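Long-range contact in minor capsid protein (Cafeteriavirus-dependent mavirus, PDB 6G42), which forms the pentons of the virophage capsid through a single jelly-roll fold, probably occupying the fivefold vertices as a pentamer: residues R30-D35 against L275-Y280. Sequence-based numbering, arbitrary orientation.
Sequences RPVSVD and LSFTIY
Val-34 and Leu-275 form a hydrogen-bonded antiparallel pair, joined in both directions: Val-34 N gives its hydrogen to Leu-275 O at 2.8 Å, and Leu-275 N returns one to Val-34 O at 2.9 Å. Beyond the non-hydrogen-bonded pair of Ser-33 and Ser-276, a third backbone bond runs from Phe-277 N to Val-32 O, 3.1 Å long. After this bond the segments part, and strand 272-281 pairs instead with the 286-288 strand, while Val-32 and Phe-277 both share backbone hydrogen bonds with Leu-289.

On the face bearing the two serines, Ser-33 OG stands anti to its own N (chi1 -168°), which brings it to Leu-275 O for a weak bond of 3.3 Å, and it is also hydrogen-bonded to Asn-274 ND2. Ser-276 CB packs 3.9 Å from Ser-33 OG. The same amide nitrogen of Asn-274 holds Asp-35 OD1, so Asn-274 ties two side chains of the first strand to the second.

Val-34 and Leu-275 point to the other face but meet through their main chains, and the apolar packing between the segments is that of Val-32 with Phe-277. The CG1 branch of Val-32 meets the Phe-277 ring obliquely at CD1, 3.4 Å away, and Val-32 CB lies 4.1 Å from Phe-277 CB. Leu-299 of strand 296-305 touches both Leu-275 and Phe-277, and Ile-297 touches Val-32, so this side faces the opposing sheet across the jelly-roll sandwich.

Main-chain bonding thus sets the register over a short length, with Leu-275 O accepting from both Val-34 N and, weakly, Ser-33 OG. The two faces are unlike: the hydrocarbon one turns to the opposing sheet, while the serine side carries hydroxyls, an amide and a carboxylate.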
# COMPACT_ATOMS: atom_id res chain seq x y z
N ARG C 30 -21.79 -18.85 22.97
CA ARG C 30 -21.07 -18.44 24.17
C ARG C 30 -20.27 -17.18 23.87
O ARG C 30 -19.46 -17.18 22.94
CB ARG C 30 -20.12 -19.54 24.66
CG ARG C 30 -19.44 -19.21 25.99
CD ARG C 30 -18.63 -20.37 26.56
NE ARG C 30 -19.43 -21.59 26.69
CZ ARG C 30 -20.31 -21.84 27.67
NH1 ARG C 30 -20.54 -20.96 28.65
NH2 ARG C 30 -20.98 -22.99 27.66
N PRO C 31 -20.49 -16.09 24.64
CA PRO C 31 -19.72 -14.87 24.39
C PRO C 31 -18.21 -15.04 24.58
O PRO C 31 -17.78 -15.81 25.44
CB PRO C 31 -20.28 -13.89 25.43
CG PRO C 31 -21.64 -14.38 25.72
CD PRO C 31 -21.53 -15.87 25.65
N VAL C 32 -17.44 -14.34 23.76
CA VAL C 32 -15.99 -14.28 23.91
C VAL C 32 -15.71 -13.45 25.16
O VAL C 32 -15.95 -12.24 25.17
CB VAL C 32 -15.30 -13.64 22.68
CG1 VAL C 32 -13.83 -13.37 22.96
CG2 VAL C 32 -15.43 -14.55 21.47
N SER C 33 -15.19 -14.10 26.19
CA SER C 33 -14.95 -13.46 27.47
C SER C 33 -13.77 -14.11 28.19
O SER C 33 -13.51 -15.30 28.02
CB SER C 33 -16.21 -13.55 28.32
OG SER C 33 -16.11 -12.71 29.45
N VAL C 34 -13.05 -13.32 28.98
CA VAL C 34 -11.92 -13.81 29.76
C VAL C 34 -11.88 -13.17 31.13
O VAL C 34 -12.01 -11.95 31.25
CB VAL C 34 -10.55 -13.49 29.11
CG1 VAL C 34 -9.47 -14.37 29.73
CG2 VAL C 34 -10.57 -13.72 27.62
N ASP C 35 -11.65 -14.00 32.14
CA ASP C 35 -11.33 -13.53 33.48
C ASP C 35 -9.82 -13.59 33.67
O ASP C 35 -9.24 -14.68 33.74
CB ASP C 35 -12.03 -14.38 34.55
CG ASP C 35 -13.54 -14.22 34.54
OD1 ASP C 35 -14.04 -13.08 34.37
OD2 ASP C 35 -14.24 -15.25 34.71
N LEU C 275 -12.68 -9.18 30.65
CA LEU C 275 -12.67 -8.60 29.30
C LEU C 275 -13.64 -9.40 28.45
O LEU C 275 -13.67 -10.63 28.53
CB LEU C 275 -11.28 -8.66 28.67
CG LEU C 275 -10.16 -7.91 29.36
CD1 LEU C 275 -8.82 -8.27 28.75
CD2 LEU C 275 -10.38 -6.41 29.28
N SER C 276 -14.43 -8.69 27.64
CA SER C 276 -15.29 -9.34 26.65
C SER C 276 -15.35 -8.55 25.35
O SER C 276 -15.19 -7.33 25.35
CB SER C 276 -16.71 -9.56 27.20
OG SER C 276 -17.16 -8.43 27.91
N PHE C 277 -15.57 -9.27 24.25
CA PHE C 277 -15.66 -8.71 22.90
C PHE C 277 -17.12 -8.52 22.48
O PHE C 277 -17.94 -9.43 22.60
CB PHE C 277 -14.92 -9.61 21.90
CG PHE C 277 -13.41 -9.50 21.98
CD1 PHE C 277 -12.70 -10.12 23.01
CD2 PHE C 277 -12.70 -8.77 21.03
CE1 PHE C 277 -11.32 -10.02 23.08
CE2 PHE C 277 -11.32 -8.67 21.10
CZ PHE C 277 -10.63 -9.29 22.12
N THR C 278 -17.42 -7.34 21.95
CA THR C 278 -18.77 -6.94 21.61
C THR C 278 -18.78 -6.29 20.23
O THR C 278 -17.88 -5.50 19.92
CB THR C 278 -19.30 -5.90 22.62
OG1 THR C 278 -19.02 -6.33 23.96
CG2 THR C 278 -20.79 -5.73 22.46
N ILE C 279 -19.79 -6.62 19.44
CA ILE C 279 -19.96 -6.09 18.10
C ILE C 279 -21.04 -5.02 18.14
O ILE C 279 -22.14 -5.29 18.64
CB ILE C 279 -20.38 -7.20 17.10
CG1 ILE C 279 -19.39 -8.37 17.12
CG2 ILE C 279 -20.47 -6.65 15.67
CD1 ILE C 279 -19.96 -9.66 16.57
N TYR C 280 -20.75 -3.84 17.61
CA TYR C 280 -21.75 -2.77 17.40
C TYR C 280 -22.15 -2.73 15.93
O TYR C 280 -21.29 -2.63 15.07
CB TYR C 280 -21.19 -1.41 17.81
CG TYR C 280 -21.23 -1.19 19.30
CD1 TYR C 280 -20.27 -1.75 20.13
CD2 TYR C 280 -22.25 -0.44 19.88
CE1 TYR C 280 -20.31 -1.57 21.50
CE2 TYR C 280 -22.31 -0.25 21.25
CZ TYR C 280 -21.34 -0.81 22.06
OH TYR C 280 -21.39 -0.62 23.43